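Local atomic coordinates of hypothetical protein (PDB entry 2O62), a protein that is of unknown function, a cyanobacterial member of the DUF3598 family whose two sequence domains both belong to the calycin clan of beta-barrel proteins. Residues 105-116 with 217-227; 189-200 with 205-214. One frame throughout, in Å; residues are numbered along the deposited sequence. Where two conformers were deposited one is given.

Interaction 1: residues 105-116 with 217-227; sequences LRLVQLFDRNGH and DGASATSPLKV
Gln109 sets CG anti to its own carbonyl carbon (chi1 -59°) and runs on extended, which carries its amide across to the backbone and side chain of the 219-224 strand. There OE1 accepts from the hydroxyl of Ser223, whose OG lies 2.6 Å away and well above the carbonyl plane, while NE2 gives a weak but fairly straight bond to Thr222 O at 3.3 Å. Two neighbouring residues grip both ends of a buried amide, OE1 as acceptor and NE2 more weakly as donor, which is consistent with a single orientation. With an alanine here, the Ser223 hydroxyl would probably lose its acceptor and Thr222 O its weak N-H donor, leaving a gap between the two sheets. Toward the start of the strands, Leu105 and Leu107 reach over to the alanine methyls: CD2 of Leu105 rests on Ala219 CB at 3.8 Å, and CD2 of Leu107 lies 3.9 Å from Ala221 CB. The Leu105 CD1 methyl slides past the carboxylate of Asp217, which is engaged in a salt bridge with Arg103. This is face-to-face packing between the antiparallel sheet of the N-terminal half and the closed barrel of the C-terminal half; strands 105-111 and 219-224 run at 27° to each other, 8.8 Å apart at their closest. Further along, the Phe111 ring puts CZ 3.8 Å from Pro224 CD, crossing the proline at about a right angle, with Pro224 O in plane at the ring edge. Beyond it the chains close to backbone contact where the Asp112 to Gly115 type I turn meets the loop after Pro224: Val227 N donates to Gly115 O at 2.8 Å, and the ammonium group of Lys226 reaches Asn114 O from above its carbonyl plane, its aliphatic chain passing His116.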
loop_
_atom_site.group_PDB
_atom_site.type_symbol
_atom_site.label_atom_id
_atom_site.label_comp_id
_atom_site.label_asym_id
_atom_site.label_seq_id
_atom_site.Cartn_x
_atom_site.Cartn_y
_atom_site.Cartn_z
ATOM N N LEU A 105 6.121 6.408 -0.775
ATOM C CA LEU A 105 5.872 5.685 0.462
ATOM C C LEU A 105 5.499 4.303 0.049
ATOM O O LEU A 105 4.470 4.122 -0.640
ATOM C CB LEU A 105 4.715 6.254 1.288
ATOM C CG LEU A 105 4.478 5.222 2.426
ATOM C CD1 LEU A 105 5.332 5.610 3.653
ATOM C CD2 LEU A 105 3.132 4.899 2.797
ATOM N N ARG A 106 6.327 3.337 0.449
ATOM C CA ARG A 106 6.154 1.968 -0.013
ATOM C C ARG A 106 5.999 1.087 1.210
ATOM O O ARG A 106 6.811 1.165 2.134
ATOM C CB ARG A 106 7.297 1.508 -0.864
ATOM C CG ARG A 106 7.595 2.472 -1.914
ATOM C CD ARG A 106 8.540 1.955 -2.981
ATOM N NE ARG A 106 9.946 1.985 -2.613
ATOM C CZ ARG A 106 10.774 0.939 -2.657
ATOM N NH1 ARG A 106 10.346 -0.279 -2.968
ATOM N NH2 ARG A 106 12.066 1.108 -2.425
ATOM N N LEU A 107 4.921 0.324 1.241
ATOM C CA LEU A 107 4.613 -0.495 2.390
ATOM C C LEU A 107 4.552 -1.962 1.989
ATOM O O LEU A 107 3.752 -2.345 1.148
ATOM C CB LEU A 107 3.296 -0.031 3.052
ATOM C CG LEU A 107 2.980 -0.540 4.480
ATOM C CD1 LEU A 107 2.201 0.474 5.260
ATOM C CD2 LEU A 107 2.165 -1.792 4.427
ATOM N N VAL A 108 5.391 -2.777 2.624
ATOM C CA VAL A 108 5.377 -4.208 2.493
ATOM C C VAL A 108 4.739 -4.886 3.726
ATOM O O VAL A 108 5.073 -4.572 4.886
ATOM C CB VAL A 108 6.809 -4.755 2.335
ATOM C CG1 VAL A 108 6.792 -6.213 2.054
ATOM C CG2 VAL A 108 7.529 -4.016 1.248
ATOM N N GLN A 109 3.798 -5.783 3.451
ATOM C CA GLN A 109 3.217 -6.668 4.445
ATOM C C GLN A 109 3.683 -8.083 4.239
ATOM O O GLN A 109 3.779 -8.556 3.093
ATOM C CB GLN A 109 1.679 -6.657 4.376
ATOM C CG GLN A 109 1.033 -5.275 4.591
ATOM C CD GLN A 109 -0.457 -5.327 4.859
ATOM O OE1 GLN A 109 -0.957 -6.233 5.559
ATOM N NE2 GLN A 109 -1.170 -4.325 4.358
ATOM N N LEU A 110 3.935 -8.766 5.348
ATOM C CA LEU A 110 4.506 -10.102 5.373
ATOM C C LEU A 110 3.699 -10.949 6.337
ATOM O O LEU A 110 3.525 -10.574 7.501
ATOM C CB LEU A 110 5.964 -10.058 5.811
ATOM C CG LEU A 110 6.896 -9.211 4.958
ATOM C CD1 LEU A 110 8.227 -9.126 5.633
ATOM C CD2 LEU A 110 7.070 -9.787 3.537
ATOM N N PHE A 111 3.154 -12.057 5.831
ATOM C CA PHE A 111 2.358 -12.995 6.611
ATOM C C PHE A 111 3.110 -14.294 6.801
ATOM O O PHE A 111 3.876 -14.728 5.920
ATOM C CB PHE A 111 0.981 -13.256 5.940
ATOM C CG PHE A 111 0.076 -12.029 5.927
ATOM C CD1 PHE A 111 0.352 -10.949 5.107
ATOM C CD2 PHE A 111 -1.020 -11.945 6.795
ATOM C CE1 PHE A 111 -0.453 -9.809 5.091
ATOM C CE2 PHE A 111 -1.815 -10.794 6.780
ATOM C CZ PHE A 111 -1.517 -9.737 5.931
ATOM N N ASP A 112 2.834 -14.935 7.916
ATOM C CA ASP A 112 3.457 -16.197 8.261
ATOM C C ASP A 112 2.736 -17.403 7.682
ATOM O O ASP A 112 1.807 -17.276 6.889
ATOM C CB ASP A 112 3.662 -16.282 9.785
ATOM C CG ASP A 112 2.390 -16.446 10.566
ATOM O OD1 ASP A 112 1.416 -16.954 10.012
ATOM O OD2 ASP A 112 2.403 -16.071 11.764
ATOM N N ARG A 113 3.180 -18.589 8.054
ATOM C CA ARG A 113 2.606 -19.800 7.491
ATOM C C ARG A 113 1.208 -20.111 7.984
ATOM O O ARG A 113 0.526 -20.910 7.359
ATOM C CB ARG A 113 3.530 -20.987 7.744
ATOM C CG ARG A 113 4.828 -20.829 7.020
ATOM C CD ARG A 113 5.718 -22.000 7.239
ATOM N NE ARG A 113 7.066 -21.632 6.869
ATOM C CZ ARG A 113 7.508 -21.602 5.619
ATOM N NH1 ARG A 113 6.708 -21.917 4.601
ATOM N NH2 ARG A 113 8.735 -21.238 5.383
ATOM N N ASN A 114 0.819 -19.524 9.109
ATOM C CA ASN A 114 -0.516 -19.702 9.665
ATOM C C ASN A 114 -1.460 -18.608 9.191
ATOM O O ASN A 114 -2.603 -18.489 9.669
ATOM C CB ASN A 114 -0.465 -19.720 11.184
ATOM C CG ASN A 114 0.424 -20.827 11.733
ATOM O OD1 ASN A 114 1.306 -20.573 12.558
ATOM N ND2 ASN A 114 0.221 -22.044 11.266
ATOM N N GLY A 115 -0.996 -17.817 8.238
ATOM C CA GLY A 115 -1.801 -16.767 7.668
ATOM C C GLY A 115 -1.992 -15.548 8.547
ATOM O O GLY A 115 -2.944 -14.820 8.310
ATOM N N HIS A 116 -1.067 -15.270 9.486
ATOM C CA HIS A 116 -1.141 -14.092 10.338
ATOM C C HIS A 116 -0.063 -13.080 9.970
ATOM O O HIS A 116 1.038 -13.456 9.598
ATOM C CB HIS A 116 -0.955 -14.484 11.795
ATOM C CG HIS A 116 -2.029 -15.365 12.323
ATOM N ND1 HIS A 116 -1.766 -16.564 12.940
ATOM C CD2 HIS A 116 -3.370 -15.238 12.305
ATOM C CE1 HIS A 116 -2.901 -17.126 13.314
ATOM N NE2 HIS A 116 -3.892 -16.344 12.932
ATOM N N ASP A 217 4.603 8.601 9.053
ATOM C CA ASP A 217 4.533 9.229 7.731
ATOM C C ASP A 217 3.127 9.176 7.126
ATOM O O ASP A 217 2.967 9.052 5.906
ATOM C CB ASP A 217 5.527 8.564 6.788
ATOM C CG ASP A 217 5.759 9.378 5.492
ATOM O OD1 ASP A 217 5.888 10.640 5.548
ATOM O OD2 ASP A 217 5.773 8.777 4.387
ATOM N N GLY A 218 2.132 9.208 8.007
ATOM C CA GLY A 218 0.701 9.187 7.638
ATOM C C GLY A 218 0.253 7.879 7.005
ATOM O O GLY A 218 -0.824 7.797 6.409
ATOM N N ALA A 219 1.045 6.810 7.214
ATOM C CA ALA A 219 0.776 5.497 6.641
ATOM C C ALA A 219 -0.152 4.630 7.484
ATOM O O ALA A 219 -0.179 4.710 8.718
ATOM C CB ALA A 219 2.057 4.769 6.413
ATOM N N SER A 220 -0.913 3.781 6.816
ATOM C CA SER A 220 -1.676 2.766 7.480
ATOM C C SER A 220 -1.549 1.455 6.724
ATOM O O SER A 220 -1.301 1.437 5.505
ATOM C CB SER A 220 -3.152 3.183 7.635
ATOM O OG SER A 220 -3.746 3.467 6.399
ATOM N N ALA A 221 -1.675 0.366 7.456
ATOM C CA ALA A 221 -1.738 -0.946 6.843
ATOM C C ALA A 221 -3.011 -1.658 7.300
ATOM O O ALA A 221 -3.265 -1.763 8.494
ATOM C CB ALA A 221 -0.543 -1.753 7.249
ATOM N N THR A 222 -3.786 -2.195 6.366
ATOM C CA THR A 222 -4.980 -2.984 6.705
ATOM C C THR A 222 -4.724 -4.438 6.294
ATOM O O THR A 222 -4.394 -4.705 5.144
ATOM C CB THR A 222 -6.265 -2.380 6.050
ATOM O OG1 THR A 222 -6.447 -1.056 6.562
ATOM C CG2 THR A 222 -7.497 -3.202 6.359
ATOM N N SER A 223 -4.826 -5.337 7.262
ATOM C CA SER A 223 -4.421 -6.724 7.148
ATOM C C SER A 223 -5.559 -7.660 7.521
ATOM O O SER A 223 -6.179 -7.462 8.570
ATOM C CB SER A 223 -3.278 -7.060 8.093
ATOM O OG SER A 223 -2.169 -6.186 7.844
ATOM N N PRO A 224 -5.775 -8.724 6.710
ATOM C CA PRO A 224 -6.665 -9.810 7.143
ATOM C C PRO A 224 -6.304 -10.320 8.549
ATOM O O PRO A 224 -5.142 -10.427 8.868
ATOM C CB PRO A 224 -6.418 -10.902 6.082
ATOM C CG PRO A 224 -5.838 -10.193 4.903
ATOM C CD PRO A 224 -5.172 -8.987 5.389
ATOM N N LEU A 225 -7.281 -10.596 9.406
ATOM C CA LEU A 225 -6.962 -11.195 10.694
ATOM C C LEU A 225 -6.345 -12.590 10.520
ATOM O O LEU A 225 -5.530 -13.017 11.329
ATOM C CB LEU A 225 -8.204 -11.278 11.588
ATOM C CG LEU A 225 -8.724 -9.893 12.018
ATOM C CD1 LEU A 225 -10.073 -9.999 12.759
ATOM C CD2 LEU A 225 -7.672 -9.137 12.850
ATOM N N LYS A 226 -6.782 -13.313 9.496
ATOM C CA LYS A 226 -6.195 -14.614 9.178
ATOM C C LYS A 226 -6.466 -14.891 7.748
ATOM O O LYS A 226 -7.607 -14.800 7.312
ATOM C CB LYS A 226 -6.779 -15.761 9.990
ATOM C CG LYS A 226 -6.007 -17.133 9.774
ATOM C CD LYS A 226 -6.402 -18.224 10.738
ATOM C CE LYS A 226 -5.354 -19.373 10.847
ATOM N NZ LYS A 226 -5.078 -19.988 9.541
ATOM N N VAL A 227 -5.427 -15.232 7.018
ATOM C CA VAL A 227 -5.586 -15.700 5.668
ATOM C C VAL A 227 -6.211 -17.092 5.701
ATOM O O VAL A 227 -5.639 -18.009 6.269
ATOM C CB VAL A 227 -4.234 -15.716 4.950
ATOM C CG1 VAL A 227 -4.376 -16.287 3.570
ATOM C CG2 VAL A 227 -3.684 -14.348 4.901
#

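Interaction 2: residues 189-200 with 205-214; sequences ITSTATIKGSIV and DPEKQVQVLL
Val200 overlaps Val212 directly across the strands, CB to CB at 4.1 Å, on the sheet face that also meets Ile140. Their backbones form an antiparallel hydrogen-bonded pair: Val212 N donates to Val200 O at 2.7 Å, and Val200 N returns a bond to Val212 O. The next pair, Ile199 with Leu213, is non-hydrogen-bonded and turns to the other face, where Ile199 CG1 lies 3.9 Å from Leu213 CD1. With CG2 anti to the backbone N, Ile199 also brings that methyl beside Gln211 CB. Leu214 N donates to Ser198 O, 2.9 Å away, a residue within the type II' turn from Lys196 to Ile199. At the far end the segments are not paired as strands; Ile189 CD1 packs 4.4 Å from Glu207 CB, and a water bridges nearby. It accepts from Asp205 N, donates to Lys208 O and is hydrogen-bonded to Ser191 OG at 2.9 Å, tying the turn from Asp205 to Lys208 to strand 187-196. Asp205 OD1 stiffens that turn by accepting from Glu207 N, an Asx turn. Strands 199-202 and 210-214 make a beta hairpin, one step in the up-and-down meander of a closed antiparallel barrel characteristic of calycins.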
loop_
_atom_site.group_PDB
_atom_site.type_symbol
_atom_site.label_atom_id
_atom_site.label_comp_id
_atom_site.label_asym_id
_atom_site.label_seq_id
_atom_site.Cartn_x
_atom_site.Cartn_y
_atom_site.Cartn_z
ATOM N N ILE A 189 -20.012 -0.841 2.848
ATOM C CA ILE A 189 -19.815 -1.684 4.050
ATOM C C ILE A 189 -19.642 -0.787 5.268
ATOM O O ILE A 189 -18.802 0.093 5.242
ATOM C CB ILE A 189 -18.616 -2.568 3.893
ATOM C CG1 ILE A 189 -18.834 -3.563 2.748
ATOM C CG2 ILE A 189 -18.281 -3.251 5.247
ATOM C CD1 ILE A 189 -17.564 -4.123 2.218
ATOM N N THR A 190 -20.513 -0.948 6.264
ATOM C CA THR A 190 -20.507 -0.172 7.475
ATOM C C THR A 190 -20.258 -1.132 8.638
ATOM O O THR A 190 -20.999 -2.044 8.822
ATOM C CB THR A 190 -21.793 0.536 7.654
ATOM O OG1 THR A 190 -22.039 1.348 6.500
ATOM C CG2 THR A 190 -21.762 1.412 8.879
ATOM N N SER A 191 -19.171 -0.927 9.370
ATOM C CA SER A 191 -18.809 -1.827 10.494
ATOM C C SER A 191 -18.260 -1.035 11.645
ATOM O O SER A 191 -17.655 0.007 11.463
ATOM C CB SER A 191 -17.758 -2.860 10.073
ATOM O OG SER A 191 -17.496 -3.775 11.129
ATOM N N THR A 192 -18.476 -1.539 12.843
ATOM C CA THR A 192 -17.894 -0.979 14.055
ATOM C C THR A 192 -16.576 -1.672 14.369
ATOM O O THR A 192 -16.413 -2.842 14.044
ATOM C CB THR A 192 -18.916 -1.137 15.155
ATOM O OG1 THR A 192 -20.061 -0.350 14.769
ATOM C CG2 THR A 192 -18.426 -0.705 16.488
ATOM N N ALA A 193 -15.627 -0.928 14.921
ATOM C CA ALA A 193 -14.333 -1.442 15.322
ATOM C C ALA A 193 -13.958 -0.991 16.728
ATOM O O ALA A 193 -14.462 0.013 17.243
ATOM C CB ALA A 193 -13.303 -0.969 14.392
ATOM N N THR A 194 -13.055 -1.729 17.357
ATOM C CA THR A 194 -12.487 -1.297 18.634
ATOM C C THR A 194 -11.096 -0.732 18.384
ATOM O O THR A 194 -10.370 -1.175 17.491
ATOM C CB THR A 194 -12.381 -2.427 19.649
ATOM O OG1 THR A 194 -11.777 -3.559 19.038
ATOM C CG2 THR A 194 -13.739 -2.814 20.142
ATOM N N ILE A 195 -10.719 0.258 19.174
ATOM C CA ILE A 195 -9.379 0.853 19.026
ATOM C C ILE A 195 -8.527 0.452 20.203
ATOM O O ILE A 195 -8.940 0.583 21.339
ATOM C CB ILE A 195 -9.416 2.383 18.997
ATOM C CG1 ILE A 195 -10.406 2.900 17.961
ATOM C CG2 ILE A 195 -8.033 2.923 18.678
ATOM C CD1 ILE A 195 -11.057 4.189 18.428
ATOM N N LYS A 196 -7.330 -0.032 19.928
ATOM C CA LYS A 196 -6.395 -0.438 20.985
ATOM C C LYS A 196 -5.010 0.074 20.538
ATOM O O LYS A 196 -4.337 -0.538 19.707
ATOM C CB LYS A 196 -6.430 -1.953 21.155
ATOM C CG LYS A 196 -7.836 -2.573 20.864
ATOM C CD LYS A 196 -7.938 -4.098 21.047
ATOM C CE LYS A 196 -6.934 -4.904 20.196
ATOM N NZ LYS A 196 -6.705 -6.275 20.804
ATOM N N GLY A 197 -4.678 1.260 21.027
ATOM C CA GLY A 197 -3.438 1.951 20.692
ATOM C C GLY A 197 -3.365 2.329 19.228
ATOM O O GLY A 197 -4.170 3.110 18.735
ATOM N N SER A 198 -2.381 1.755 18.547
ATOM C CA SER A 198 -2.149 1.989 17.126
ATOM C C SER A 198 -2.901 0.993 16.238
ATOM O O SER A 198 -2.756 1.025 15.014
ATOM C CB SER A 198 -0.640 1.919 16.841
ATOM O OG SER A 198 -0.115 0.634 17.120
ATOM N N ILE A 199 -3.699 0.104 16.857
ATOM C CA ILE A 199 -4.460 -0.908 16.119
ATOM C C ILE A 199 -5.958 -0.714 16.266
ATOM O O ILE A 199 -6.467 -0.596 17.371
ATOM C CB ILE A 199 -4.129 -2.343 16.567
ATOM C CG1 ILE A 199 -2.756 -2.748 16.036
ATOM C CG2 ILE A 199 -5.159 -3.334 16.008
ATOM C CD1 ILE A 199 -2.135 -3.891 16.811
ATOM N N VAL A 200 -6.634 -0.748 15.133
ATOM C CA VAL A 200 -8.077 -0.714 15.051
ATOM C C VAL A 200 -8.498 -2.097 14.582
ATOM O O VAL A 200 -8.061 -2.557 13.521
ATOM C CB VAL A 200 -8.561 0.366 14.076
ATOM C CG1 VAL A 200 -10.069 0.358 13.944
ATOM C CG2 VAL A 200 -8.016 1.759 14.531
ATOM N N ASP A 205 -17.943 -8.538 11.584
ATOM C CA ASP A 205 -18.647 -8.678 10.298
ATOM C C ASP A 205 -17.833 -9.584 9.383
ATOM O O ASP A 205 -16.658 -9.367 9.246
ATOM C CB ASP A 205 -18.737 -7.246 9.746
ATOM C CG ASP A 205 -19.548 -7.109 8.488
ATOM O OD1 ASP A 205 -19.611 -8.078 7.713
ATOM O OD2 ASP A 205 -20.092 -5.974 8.285
ATOM N N PRO A 206 -18.447 -10.608 8.756
ATOM C CA PRO A 206 -17.669 -11.430 7.818
ATOM C C PRO A 206 -17.134 -10.695 6.603
ATOM O O PRO A 206 -16.172 -11.178 5.998
ATOM C CB PRO A 206 -18.676 -12.521 7.402
ATOM C CG PRO A 206 -19.997 -11.911 7.653
ATOM C CD PRO A 206 -19.827 -11.103 8.879
ATOM N N GLU A 207 -17.705 -9.536 6.252
ATOM C CA GLU A 207 -17.165 -8.693 5.167
ATOM C C GLU A 207 -15.982 -7.787 5.574
ATOM O O GLU A 207 -15.422 -7.067 4.740
ATOM C CB GLU A 207 -18.277 -7.782 4.562
ATOM C CG GLU A 207 -19.431 -8.515 3.902
ATOM C CD GLU A 207 -19.069 -9.240 2.578
ATOM O OE1 GLU A 207 -18.035 -8.896 2.011
ATOM O OE2 GLU A 207 -19.844 -10.118 2.114
ATOM N N LYS A 208 -15.666 -7.727 6.865
ATOM C CA LYS A 208 -14.550 -6.896 7.315
ATOM C C LYS A 208 -13.897 -7.499 8.527
ATOM O O LYS A 208 -14.285 -7.214 9.655
ATOM C CB LYS A 208 -15.000 -5.448 7.576
ATOM C CG LYS A 208 -13.775 -4.473 7.547
ATOM C CD LYS A 208 -14.188 -3.023 7.349
ATOM C CE LYS A 208 -12.989 -2.056 7.283
ATOM N NZ LYS A 208 -12.379 -2.113 5.883
ATOM N N GLN A 209 -12.961 -8.417 8.263
ATOM C CA GLN A 209 -12.200 -9.154 9.291
ATOM C C GLN A 209 -10.746 -8.721 9.208
ATOM O O GLN A 209 -9.959 -9.371 8.541
ATOM C CB GLN A 209 -12.316 -10.648 9.023
ATOM C CG GLN A 209 -13.708 -11.195 9.329
ATOM C CD GLN A 209 -13.988 -11.236 10.782
ATOM O OE1 GLN A 209 -13.253 -11.880 11.541
ATOM N NE2 GLN A 209 -15.077 -10.590 11.204
ATOM N N VAL A 210 -10.415 -7.582 9.825
ATOM C CA VAL A 210 -9.127 -6.928 9.545
ATOM C C VAL A 210 -8.617 -6.200 10.737
ATOM O O VAL A 210 -9.377 -5.888 11.663
ATOM C CB VAL A 210 -9.149 -5.946 8.341
ATOM C CG1 VAL A 210 -9.546 -6.613 7.067
ATOM C CG2 VAL A 210 -10.026 -4.746 8.613
ATOM N N GLN A 211 -7.305 -5.995 10.771
ATOM C CA GLN A 211 -6.717 -5.066 11.731
ATOM C C GLN A 211 -6.187 -3.918 10.930
ATOM O O GLN A 211 -5.624 -4.123 9.871
ATOM C CB GLN A 211 -5.591 -5.685 12.582
ATOM C CG GLN A 211 -4.290 -6.097 11.848
ATOM C CD GLN A 211 -3.073 -6.115 12.823
ATOM O OE1 GLN A 211 -3.136 -6.792 13.844
ATOM N NE2 GLN A 211 -2.007 -5.305 12.536
ATOM N N VAL A 212 -6.322 -2.700 11.444
ATOM C CA VAL A 212 -5.683 -1.550 10.760
ATOM C C VAL A 212 -4.609 -1.038 11.676
ATOM O O VAL A 212 -4.869 -0.839 12.842
ATOM C CB VAL A 212 -6.680 -0.426 10.477
ATOM C CG1 VAL A 212 -6.000 0.681 9.698
ATOM C CG2 VAL A 212 -7.872 -0.951 9.732
ATOM N N LEU A 213 -3.402 -0.877 11.159
ATOM C CA LEU A 213 -2.309 -0.403 11.969
ATOM C C LEU A 213 -1.903 0.981 11.500
ATOM O O LEU A 213 -1.697 1.218 10.294
ATOM C CB LEU A 213 -1.144 -1.374 11.879
ATOM C CG LEU A 213 0.163 -0.956 12.531
ATOM C CD1 LEU A 213 0.031 -0.932 14.043
ATOM C CD2 LEU A 213 1.294 -1.877 12.134
ATOM N N LEU A 214 -1.809 1.902 12.448
ATOM C CA LEU A 214 -1.478 3.283 12.130
ATOM C C LEU A 214 0.032 3.446 12.287
ATOM O O LEU A 214 0.597 3.004 13.292
ATOM C CB LEU A 214 -2.185 4.206 13.100
ATOM C CG LEU A 214 -3.703 3.944 13.227
ATOM C CD1 LEU A 214 -4.268 4.882 14.274
ATOM C CD2 LEU A 214 -4.382 4.067 11.911
HETATM O O HOH W 1 -16.113 -6.346 11.401
#

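Strand 210-214 of interaction 2 and strand 219-224 of interaction 1 are consecutive in the chain and adjacent in the barrel, so the two contacts share a seam: Ala221 O lies 2.8 Å from Leu213 N and Ser223 O 2.9 Å from Gln211 N, both probable hydrogen bonds. The centres of interactions 1 and 2 are about 13 Å apart. Interaction 2 joins neighbouring strands of the barrel wall, whereas interaction 1 packs that wall against the N-terminal sheet, whose Leu117 and Leu120 also touch Gln211 and Leu213. Bound glycerol, probably from the crystallisation liquor, is found about 4 Å from the His116 side chain; glycerol also lies about 3 Å from that of Gln211, whose NE2 donates to Pro25 O.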